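Local coordinates for clavulanic acid biosynthesis oligopeptide binding protein 2 (Streptomyces clavuligerus, PDB 2WOL) that probably binds oligopeptides as an extracellular solute-binding protein of the clavulanic acid biosynthesis pathway, at residues Val319-Ala324 and Ala385-Gly390; Asp376-Glu381 and Ala414-Glu419; Ala393-Gln398 and Asp407-Ser412; Arg515-Met518 and Val522-Pro525. All coordinates share one frame; numbering follows the deposited sequence. Where two conformers were deposited one is given.

Interaction 1 of 4, residues Val319-Ala324 and Ala385-Gly390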
loop_
_atom_site.group_PDB
_atom_site.type_symbol
_atom_site.label_atom_id
_atom_site.label_comp_id
_atom_site.label_asym_id
_atom_site.label_seq_id
_atom_site.Cartn_x
_atom_site.Cartn_y
_atom_site.Cartn_z
ATOM N N VAL A 319 11.899 28.238 -1.738
ATOM C CA VAL A 319 10.733 27.780 -2.511
ATOM C C VAL A 319 10.924 27.967 -4.019
ATOM O O VAL A 319 10.391 27.194 -4.813
ATOM C CB VAL A 319 9.400 28.437 -2.033
ATOM C CG1 VAL A 319 9.369 29.932 -2.355
ATOM C CG2 VAL A 319 8.189 27.713 -2.636
ATOM N N HIS A 320 11.684 28.987 -4.409
ATOM C CA HIS A 320 11.870 29.288 -5.827
ATOM C C HIS A 320 12.818 28.328 -6.523
ATOM O O HIS A 320 12.639 28.030 -7.706
ATOM C CB HIS A 320 12.252 30.752 -6.013
ATOM C CG HIS A 320 11.168 31.682 -5.589
ATOM N ND1 HIS A 320 11.233 32.438 -4.439
ATOM C CD2 HIS A 320 9.954 31.926 -6.134
ATOM C CE1 HIS A 320 10.112 33.127 -4.309
ATOM N NE2 HIS A 320 9.320 32.832 -5.323
ATOM N N VAL A 321 13.802 27.828 -5.782
ATOM C CA VAL A 321 14.616 26.713 -6.258
ATOM C C VAL A 321 13.704 25.515 -6.538
ATOM O O VAL A 321 13.808 24.877 -7.586
ATOM C CB VAL A 321 15.713 26.340 -5.240
ATOM C CG1 VAL A 321 16.278 24.951 -5.518
ATOM C CG2 VAL A 321 16.819 27.389 -5.255
ATOM N N ARG A 322 12.788 25.242 -5.611
ATOM C CA ARG A 322 11.923 24.070 -5.729
ATOM C C ARG A 322 10.953 24.215 -6.896
ATOM O O ARG A 322 10.722 23.262 -7.633
ATOM C CB ARG A 322 11.186 23.800 -4.417
ATOM C CG ARG A 322 12.132 23.615 -3.229
ATOM C CD ARG A 322 11.441 22.999 -2.021
ATOM N NE ARG A 322 10.353 23.818 -1.487
ATOM C CZ ARG A 322 10.488 24.723 -0.516
ATOM N NH1 ARG A 322 11.677 24.959 0.032
ATOM N NH2 ARG A 322 9.426 25.398 -0.100
ATOM N N ARG A 323 10.404 25.416 -7.068
ATOM C CA ARG A 323 9.509 25.688 -8.195
ATOM C C ARG A 323 10.238 25.641 -9.535
ATOM O O ARG A 323 9.679 25.176 -10.527
ATOM C CB ARG A 323 8.775 27.021 -8.007
ATOM C CG ARG A 323 7.777 26.966 -6.859
ATOM C CD ARG A 323 7.065 28.280 -6.630
ATOM N NE ARG A 323 6.097 28.134 -5.547
ATOM C CZ ARG A 323 5.576 29.141 -4.850
ATOM N NH1 ARG A 323 5.905 30.403 -5.116
ATOM N NH2 ARG A 323 4.713 28.881 -3.878
ATOM N N ALA A 324 11.485 26.113 -9.560
ATOM C CA ALA A 324 12.305 26.016 -10.762
ATOM C C ALA A 324 12.408 24.566 -11.219
ATOM O O ALA A 324 12.243 24.268 -12.397
ATOM C CB ALA A 324 13.688 26.596 -10.517
ATOM N N ALA A 385 15.360 33.058 -6.699
ATOM C CA ALA A 385 16.146 32.382 -5.665
ATOM C C ALA A 385 17.524 33.005 -5.470
ATOM O O ALA A 385 18.261 32.615 -4.560
ATOM C CB ALA A 385 16.286 30.901 -6.001
ATOM N N GLY A 386 17.876 33.964 -6.320
ATOM C CA GLY A 386 19.221 34.534 -6.313
ATOM C C GLY A 386 20.237 33.601 -6.944
ATOM O O GLY A 386 21.442 33.723 -6.708
ATOM N N LEU A 387 19.749 32.660 -7.751
ATOM C CA LEU A 387 20.608 31.707 -8.445
ATOM C C LEU A 387 20.243 31.639 -9.928
ATOM O O LEU A 387 19.917 30.562 -10.439
ATOM C CB LEU A 387 20.512 30.317 -7.795
ATOM C CG LEU A 387 20.976 30.182 -6.340
ATOM C CD1 LEU A 387 20.504 28.866 -5.747
ATOM C CD2 LEU A 387 22.497 30.307 -6.207
ATOM N N PRO A 388 20.319 32.787 -10.637
ATOM C CA PRO A 388 19.799 32.853 -12.008
ATOM C C PRO A 388 20.461 31.890 -13.000
ATOM O O PRO A 388 19.822 31.486 -13.972
ATOM C CB PRO A 388 20.055 34.311 -12.418
ATOM C CG PRO A 388 21.115 34.795 -11.493
ATOM C CD PRO A 388 20.889 34.078 -10.206
ATOM N N ASP A 389 21.716 31.523 -12.749
ATOM C CA ASP A 389 22.466 30.663 -13.666
ATOM C C ASP A 389 22.421 29.187 -13.272
ATOM O O ASP A 389 23.022 28.334 -13.935
ATOM C CB ASP A 389 23.913 31.146 -13.770
ATOM C CG ASP A 389 24.018 32.531 -14.378
ATOM O OD1 ASP A 389 23.316 32.802 -15.374
ATOM O OD2 ASP A 389 24.805 33.350 -13.855
ATOM N N GLY A 390 21.700 28.893 -12.196
ATOM C CA GLY A 390 21.585 27.532 -11.700
ATOM C C GLY A 390 22.494 27.282 -10.517
ATOM O O GLY A 390 22.956 28.219 -9.859
#

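Interaction 2 of 4, residues Asp376-Glu381 and Ala414-Glu419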
loop_
_atom_site.group_PDB
_atom_site.type_symbol
_atom_site.label_atom_id
_atom_site.label_comp_id
_atom_site.label_asym_id
_atom_site.label_seq_id
_atom_site.Cartn_x
_atom_site.Cartn_y
_atom_site.Cartn_z
ATOM N N ASP A 376 11.296 29.064 -19.453
ATOM C CA ASP A 376 11.177 30.488 -19.128
ATOM C C ASP A 376 10.736 30.670 -17.675
ATOM O O ASP A 376 11.325 31.461 -16.935
ATOM C CB ASP A 376 10.191 31.193 -20.064
ATOM C CG ASP A 376 10.756 31.423 -21.457
ATOM O OD1 ASP A 376 11.987 31.306 -21.654
ATOM O OD2 ASP A 376 9.954 31.747 -22.358
ATOM N N ALA A 377 9.710 29.925 -17.265
ATOM C CA ALA A 377 9.212 30.010 -15.894
ATOM C C ALA A 377 10.262 29.531 -14.898
ATOM O O ALA A 377 10.446 30.145 -13.848
ATOM C CB ALA A 377 7.927 29.219 -15.738
ATOM N N ALA A 378 10.949 28.439 -15.237
ATOM C CA ALA A 378 12.012 27.885 -14.388
ATOM C C ALA A 378 13.145 28.888 -14.173
ATOM O O ALA A 378 13.629 29.055 -13.050
ATOM C CB ALA A 378 12.555 26.586 -14.974
ATOM N N ARG A 379 13.562 29.554 -15.249
ATOM C CA ARG A 379 14.645 30.540 -15.163
ATOM C C ARG A 379 14.245 31.744 -14.319
ATOM O O ARG A 379 15.066 32.292 -13.580
ATOM C CB ARG A 379 15.120 30.972 -16.556
ATOM C CG ARG A 379 15.977 29.918 -17.245
ATOM C CD ARG A 379 16.385 30.317 -18.649
ATOM N NE ARG A 379 16.951 29.169 -19.357
ATOM C CZ ARG A 379 16.422 28.611 -20.444
ATOM N NH1 ARG A 379 15.317 29.105 -20.987
ATOM N NH2 ARG A 379 17.019 27.564 -20.999
ATOM N N ALA A 380 12.980 32.143 -14.420
ATOM C CA ALA A 380 12.464 33.232 -13.601
ATOM C C ALA A 380 12.477 32.855 -12.120
ATOM O O ALA A 380 12.821 33.676 -11.271
ATOM C CB ALA A 380 11.066 33.624 -14.049
ATOM N N GLU A 381 12.118 31.605 -11.816
ATOM C CA GLU A 381 12.168 31.100 -10.444
ATOM C C GLU A 381 13.605 31.075 -9.923
ATOM O O GLU A 381 13.868 31.477 -8.786
ATOM C CB GLU A 381 11.539 29.703 -10.339
ATOM C CG GLU A 381 10.038 29.636 -10.644
ATOM C CD GLU A 381 9.150 30.301 -9.600
ATOM O OE1 GLU A 381 9.579 30.446 -8.429
ATOM O OE2 GLU A 381 8.007 30.667 -9.960
ATOM N N ALA A 414 19.434 20.145 -16.346
ATOM C CA ALA A 414 20.648 20.683 -16.974
ATOM C C ALA A 414 20.323 21.810 -17.955
ATOM O O ALA A 414 21.145 22.695 -18.189
ATOM C CB ALA A 414 21.426 19.579 -17.672
ATOM N N ARG A 415 19.112 21.780 -18.506
ATOM C CA ARG A 415 18.661 22.776 -19.482
ATOM C C ARG A 415 18.576 24.200 -18.924
ATOM O O ARG A 415 18.586 25.165 -19.694
ATOM C CB ARG A 415 17.309 22.365 -20.071
ATOM C CG ARG A 415 17.338 21.032 -20.807
ATOM C CD ARG A 415 15.960 20.639 -21.317
ATOM N NE ARG A 415 14.998 20.491 -20.225
ATOM C CZ ARG A 415 13.681 20.389 -20.384
ATOM N NH1 ARG A 415 13.142 20.420 -21.600
ATOM N NH2 ARG A 415 12.897 20.260 -19.320
ATOM N N VAL A 416 18.487 24.326 -17.600
ATOM C CA VAL A 416 18.441 25.637 -16.941
ATOM C C VAL A 416 19.627 25.834 -15.983
ATOM O O VAL A 416 19.586 26.671 -15.077
ATOM C CB VAL A 416 17.080 25.887 -16.227
ATOM C CG1 VAL A 416 15.945 25.936 -17.245
ATOM C CG2 VAL A 416 16.808 24.826 -15.159
ATOM N N GLY A 417 20.684 25.053 -16.193
ATOM C CA GLY A 417 21.924 25.214 -15.436
ATOM C C GLY A 417 21.933 24.584 -14.058
ATOM O O GLY A 417 22.825 24.856 -13.252
ATOM N N ILE A 418 20.939 23.747 -13.772
ATOM C CA ILE A 418 20.950 22.969 -12.540
ATOM C C ILE A 418 21.709 21.681 -12.830
ATOM O O ILE A 418 21.215 20.805 -13.549
ATOM C CB ILE A 418 19.527 22.693 -11.998
ATOM C CG1 ILE A 418 18.797 24.018 -11.741
ATOM C CG2 ILE A 418 19.604 21.861 -10.719
ATOM C CD1 ILE A 418 17.298 23.888 -11.466
ATOM N N GLU A 419 22.919 21.595 -12.280
ATOM C CA GLU A 419 23.841 20.498 -12.561
ATOM C C GLU A 419 23.776 19.475 -11.441
ATOM O O GLU A 419 24.259 19.718 -10.332
ATOM C CB GLU A 419 25.276 21.017 -12.694
ATOM C CG GLU A 419 25.488 22.070 -13.770
ATOM C CD GLU A 419 26.890 22.659 -13.731
ATOM O OE1 GLU A 419 27.826 21.957 -13.283
ATOM O OE2 GLU A 419 27.054 23.827 -14.146
#

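Interaction 3 of 4, residues Ala393-Gln398 and Asp407-Ser412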
loop_
_atom_site.group_PDB
_atom_site.type_symbol
_atom_site.label_atom_id
_atom_site.label_comp_id
_atom_site.label_asym_id
_atom_site.label_seq_id
_atom_site.Cartn_x
_atom_site.Cartn_y
_atom_site.Cartn_z
ATOM N N ALA A 393 23.807 20.255 -7.342
ATOM C CA ALA A 393 23.117 19.478 -6.316
ATOM C C ALA A 393 23.250 17.981 -6.568
ATOM O O ALA A 393 23.812 17.560 -7.583
ATOM C CB ALA A 393 21.643 19.891 -6.220
ATOM N N VAL A 394 22.737 17.191 -5.627
ATOM C CA VAL A 394 22.790 15.734 -5.697
ATOM C C VAL A 394 21.385 15.151 -5.579
ATOM O O VAL A 394 20.608 15.542 -4.703
ATOM C CB VAL A 394 23.694 15.135 -4.575
ATOM C CG1 VAL A 394 23.768 13.619 -4.681
ATOM C CG2 VAL A 394 25.096 15.732 -4.635
ATOM N N ILE A 395 21.077 14.210 -6.470
ATOM C CA ILE A 395 19.833 13.451 -6.407
ATOM C C ILE A 395 20.104 12.032 -5.903
ATOM O O ILE A 395 20.990 11.341 -6.413
ATOM C CB ILE A 395 19.067 13.452 -7.772
ATOM C CG1 ILE A 395 17.720 12.723 -7.638
ATOM C CG2 ILE A 395 19.940 12.894 -8.921
ATOM C CD1 ILE A 395 16.733 13.033 -8.760
ATOM N N GLY A 396 19.349 11.618 -4.888
ATOM C CA GLY A 396 19.456 10.270 -4.336
ATOM C C GLY A 396 18.493 9.314 -5.014
ATOM O O GLY A 396 17.354 9.678 -5.316
ATOM N N THR A 397 18.947 8.085 -5.249
ATOM C CA THR A 397 18.141 7.093 -5.957
ATOM C C THR A 397 18.599 5.660 -5.663
ATOM O O THR A 397 19.576 5.452 -4.942
ATOM C CB THR A 397 18.147 7.361 -7.485
ATOM O OG1 THR A 397 17.150 6.555 -8.119
ATOM C CG2 THR A 397 19.510 7.060 -8.099
ATOM N N GLN A 398 17.861 4.692 -6.207
ATOM C CA GLN A 398 18.238 3.274 -6.214
ATOM C C GLN A 398 18.809 2.929 -7.579
ATOM O O GLN A 398 18.529 3.618 -8.562
ATOM C CB GLN A 398 17.002 2.384 -6.044
ATOM C CG GLN A 398 16.281 2.420 -4.718
ATOM C CD GLN A 398 15.078 1.481 -4.696
ATOM O OE1 GLN A 398 14.560 1.086 -5.746
ATOM N NE2 GLN A 398 14.634 1.115 -3.500
ATOM N N ASP A 407 18.322 9.938 -13.897
ATOM C CA ASP A 407 19.025 10.412 -15.091
ATOM C C ASP A 407 18.170 11.387 -15.900
ATOM O O ASP A 407 18.682 12.372 -16.437
ATOM C CB ASP A 407 19.456 9.241 -15.983
ATOM C CG ASP A 407 20.549 8.385 -15.354
ATOM O OD1 ASP A 407 21.259 8.869 -14.444
ATOM O OD2 ASP A 407 20.701 7.220 -15.785
ATOM N N ALA A 408 16.873 11.101 -15.986
ATOM C CA ALA A 408 15.931 11.988 -16.663
ATOM C C ALA A 408 15.755 13.314 -15.915
ATOM O O ALA A 408 15.526 14.359 -16.536
ATOM C CB ALA A 408 14.596 11.292 -16.868
ATOM N N VAL A 409 15.880 13.282 -14.589
ATOM C CA VAL A 409 15.855 14.521 -13.806
ATOM C C VAL A 409 17.117 15.338 -14.104
ATOM O O VAL A 409 17.045 16.546 -14.328
ATOM C CB VAL A 409 15.717 14.272 -12.276
ATOM C CG1 VAL A 409 15.690 15.597 -11.514
ATOM C CG2 VAL A 409 14.453 13.478 -11.961
ATOM N N VAL A 410 18.267 14.666 -14.118
ATOM C CA VAL A 410 19.548 15.298 -14.457
ATOM C C VAL A 410 19.460 15.997 -15.819
ATOM O O VAL A 410 19.802 17.174 -15.949
ATOM C CB VAL A 410 20.710 14.264 -14.459
ATOM C CG1 VAL A 410 22.010 14.892 -14.971
ATOM C CG2 VAL A 410 20.913 13.676 -13.071
ATOM N N GLU A 411 18.982 15.263 -16.822
ATOM C CA GLU A 411 18.849 15.780 -18.180
ATOM C C GLU A 411 17.875 16.964 -18.260
ATOM O O GLU A 411 18.162 17.969 -18.920
ATOM C CB GLU A 411 18.417 14.654 -19.126
ATOM C CG GLU A 411 18.418 15.030 -20.601
ATOM C CD GLU A 411 18.116 13.851 -21.520
ATOM O OE1 GLU A 411 18.341 12.685 -21.121
ATOM O OE2 GLU A 411 17.652 14.096 -22.649
ATOM N N SER A 412 16.735 16.842 -17.578
ATOM C CA SER A 412 15.721 17.899 -17.552
ATOM C C SER A 412 16.298 19.192 -16.998
ATOM O O SER A 412 16.176 20.248 -17.607
ATOM C CB SER A 412 14.525 17.491 -16.681
ATOM O OG SER A 412 13.825 16.376 -17.209
#

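Interaction 4 of 4, residues Arg515-Met518 and Val522-Pro525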
loop_
_atom_site.group_PDB
_atom_site.type_symbol
_atom_site.label_atom_id
_atom_site.label_comp_id
_atom_site.label_asym_id
_atom_site.label_seq_id
_atom_site.Cartn_x
_atom_site.Cartn_y
_atom_site.Cartn_z
ATOM N N ARG A 515 -3.365 21.212 -2.057
ATOM C CA ARG A 515 -3.009 22.492 -2.653
ATOM C C ARG A 515 -1.856 23.150 -1.897
ATOM O O ARG A 515 -0.890 23.601 -2.510
ATOM C CB ARG A 515 -4.225 23.425 -2.713
ATOM C CG ARG A 515 -3.907 24.792 -3.303
ATOM C CD ARG A 515 -5.165 25.602 -3.584
ATOM N NE ARG A 515 -5.935 25.053 -4.700
ATOM C CZ ARG A 515 -5.757 25.384 -5.978
ATOM N NH1 ARG A 515 -4.827 26.268 -6.322
ATOM N NH2 ARG A 515 -6.513 24.824 -6.914
ATOM N N ARG A 516 -1.949 23.197 -0.570
ATOM C CA ARG A 516 -0.894 23.824 0.228
ATOM C C ARG A 516 0.429 23.084 0.060
ATOM O O ARG A 516 1.477 23.713 -0.043
ATOM C CB ARG A 516 -1.285 23.873 1.705
ATOM C CG ARG A 516 -2.309 24.936 2.033
ATOM C CD ARG A 516 -2.771 24.818 3.468
ATOM N NE ARG A 516 -3.680 25.899 3.842
ATOM C CZ ARG A 516 -3.301 27.040 4.409
ATOM N NH1 ARG A 516 -2.020 27.265 4.674
ATOM N NH2 ARG A 516 -4.205 27.963 4.709
ATOM N N VAL A 517 0.371 21.752 0.016
ATOM C CA VAL A 517 1.574 20.949 -0.204
ATOM C C VAL A 517 2.226 21.296 -1.544
ATOM O O VAL A 517 3.440 21.458 -1.619
ATOM C CB VAL A 517 1.289 19.430 -0.116
ATOM C CG1 VAL A 517 2.510 18.617 -0.545
ATOM C CG2 VAL A 517 0.879 19.055 1.296
ATOM N N MET A 518 1.414 21.431 -2.593
ATOM C CA MET A 518 1.946 21.799 -3.898
ATOM C C MET A 518 2.474 23.236 -3.924
ATOM O O MET A 518 3.448 23.516 -4.614
ATOM C CB MET A 518 0.928 21.525 -5.010
ATOM C CG MET A 518 0.717 20.024 -5.293
ATOM S SD MET A 518 2.236 19.050 -5.496
ATOM C CE MET A 518 2.944 19.801 -6.962
ATOM N N VAL A 522 7.576 20.982 -2.486
ATOM C CA VAL A 522 8.514 19.975 -1.979
ATOM C C VAL A 522 8.357 18.603 -2.642
ATOM O O VAL A 522 9.279 17.792 -2.604
ATOM C CB VAL A 522 8.456 19.833 -0.437
ATOM C CG1 VAL A 522 9.030 21.078 0.240
ATOM C CG2 VAL A 522 7.033 19.567 0.041
ATOM N N LEU A 523 7.200 18.356 -3.257
ATOM C CA LEU A 523 6.958 17.098 -3.967
ATOM C C LEU A 523 6.648 17.364 -5.434
ATOM O O LEU A 523 5.743 18.141 -5.747
ATOM C CB LEU A 523 5.807 16.312 -3.325
ATOM C CG LEU A 523 5.934 15.931 -1.842
ATOM C CD1 LEU A 523 4.716 15.146 -1.383
ATOM C CD2 LEU A 523 7.209 15.141 -1.579
ATOM N N LEU A 524 7.411 16.717 -6.311
ATOM C CA LEU A 524 7.196 16.772 -7.753
ATOM C C LEU A 524 6.561 15.458 -8.209
ATOM O O LEU A 524 7.245 14.434 -8.298
ATOM C CB LEU A 524 8.520 17.016 -8.489
ATOM C CG LEU A 524 8.585 16.812 -10.010
ATOM C CD1 LEU A 524 7.574 17.682 -10.765
ATOM C CD2 LEU A 524 9.993 17.084 -10.513
ATOM N N PRO A 525 5.246 15.482 -8.491
ATOM C CA PRO A 525 4.544 14.287 -8.948
ATOM C C PRO A 525 4.972 13.944 -10.364
ATOM O O PRO A 525 5.103 14.840 -11.200
ATOM C CB PRO A 525 3.064 14.700 -8.936
ATOM C CG PRO A 525 3.002 16.069 -8.372
ATOM C CD PRO A 525 4.363 16.657 -8.412
HETATM O O HOH W 1 4.850 19.973 -3.507
#

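Interaction 1 of 4, residues Val319-Ala324 and Ala385-Gly390
Val321 and Ala385 make the closest touch of this contact. Methyl CG2 of Val321 lies 3.6 Å from Ala385 CB. The CB of Ala385 points at helix 319-327, so its methyl group meets the valine directly. The same CG2 also reaches Leu387, with 4.0 Å between Val321 CG2 and Leu387 CD1. One branch of the valine therefore serves both partners. Its first torsion explains this: chi1 is 163°, which sets CG1 opposite the backbone N and turns CG2 to the N side, where the loop passes. The side chains of Val321 and Leu387 slant across one another, and they meet through single methyl groups. Leu387 CB also points at the helix, and CD1 is the branch that arrives.

His320 takes part through CB alone, 4.0 Å from Ala385 CB, and the ring then leads away from the loop. The contact is thus apolar and small, burying 138 Å² over both sides. Val321 is the buried member, while His320, Ala385 and Leu387 are partly exposed.

The loop takes its course from Gly386, whose positive phi of 76° belongs to a Schellman motif at the end of helix 375-384. A type I turn from Leu387 to Gly390 then follows, closed by a backbone bond from Gly390 N to Leu387 O. Val321 also touches Phe316. Ala324 touches Glu381, so helix 319-327 packs on helix 375-384 as well as on the loop that leads from it into strand 391-398.

Interaction 2 of 4, residues Asp376-Glu381 and Ala414-Glu419
A Schellman motif ends helix 401-414 here, and the turn it makes packs against helix 375-384. Gly417, with positive phi, is its C-prime residue. Gly417 N bonds to Ala414 O, and Ile418 N reaches back to Leu413 O. The chain then enters strand 418-425, the second strand of a beta-alpha-beta unit.

Val416 carries the apolar part of the contact. Its CB points at the helix. With chi1 at -64°, CG1 stands opposite the carbonyl carbon and is the branch that meets the helix. Val416 CG1 lies 4.1 Å from Ala378 CB and 4.0 Å from Arg379 CG. Leu375 and Leu382 of the same helix also touch Val416, and Ala328 packs on it from a loop. The valine is buried.

Arg379 lies at the exposed border of this apolar patch. Its chain runs extended from CG to NE, passing obliquely over Val416. CG1 of the valine then sits over one face of the guanidinium group. Arg415 points its own side chain elsewhere, to the backbone oxygens of Ala328 and Arg372, but its carbonyl faces Arg379. Arg379 NH2 donates to Arg415 O at 3.1 Å. The bond is bent, with 137° at the hydrogen, and the oxygen lies 25° out of the guanidinium plane.

Interaction 3 of 4, residues Ala393-Gln398 and Asp407-Ser412
Ile395 points its side chain from strand 391-398 at helix 401-414, and its CD1 lies against Val409. This is the closer part of the contact. Ile395 CD1 is 3.9 Å from Val409 CB, and both valine methyl groups are at a similar distance. The isoleucine tip therefore rests on the fork of the valine, with the two side chains slanting past each other. With CG1 opposite the backbone N (chi1 -176°), Ile395 extends its long branch to the helix. Both residues are buried. Leu448 and Val450 of strand 448-453 also touch Ile395, and Leu334 touches Val409.

The other part is looser. Ile395 CG2 and Val410 CG2 are 4.3 Å apart, and Val410 is partly exposed.

One turn further on, Ser412 OG donates to Ala408 O at 2.7 Å. Ser412 N bonds to the same oxygen, from the opposite face of the carbonyl plane. The serine hydroxyl is also bonded to Asp330 N, which joins helix 401-414 to the chain just before helix 331-337.

Strand and helix belong to one beta-alpha-beta unit. Between these segments they meet through methyl and methine groups, which implies that their fit depends on shape and burial, without a directional bond.

Interaction 4 of 4, residues Arg515-Met518 and Val522-Pro525
Two bends in the Met518 side chain, chi2 -49° and chi3 -63°, curl its methyl group back to the strand that follows. CB itself points away from that strand, so these torsions make the contact. Met518 CE meets the proline ring 3.7 Å from Pro525 CD, with Pro525 CG a little farther at 4.0 Å. CE also lies 3.5 Å from Leu523 O. That oxygen accepts a hydrogen bond from Gln326 NE2.

Val517 makes a second apolar touch. Its CG1 is 4.2 Å from Leu523 CD1, and the side chains slant across each other. Val468 of helix 460-468 touches both, and all the residues that meet here are buried.

A water joins the backbones. It donates to Val517 O at 2.8 Å and accepts from Leu523 N at 2.9 Å. Val517 O and Leu523 N thus satisfy each other through the water in a buried setting.

Only three residues separate the two segments. Helix 503-520 turns sharply into strand 523-534, and the last turn of the helix folds onto the first residues of the strand. Leu524 pairs with Val307 and Val522 with Met309, so the chain enters the mixed sheet here. This is a tight alpha-beta connection of the kind found in the alpha/beta lobes of periplasmic-type binding proteins.

Along the chain, helix 319-327 comes first. Interaction 1 closes a loop of 60 residues from it to the loop before strand 391-398. Interaction 2 starts inside that loop, on helix 375-384, and ends beyond it, so the two cross. They also touch, with their centres about 8 Å apart. Interaction 3 is nested within interaction 2 and closes a short loop inside one beta-alpha-beta unit. Strands 391-398 and 418-425 are neighbours, which links interactions 2 and 3 through the sheet. Interaction 4 follows later and closes a three-residue turn. It reaches the same sheet, and Val522 packs on Arg322 of interaction 1.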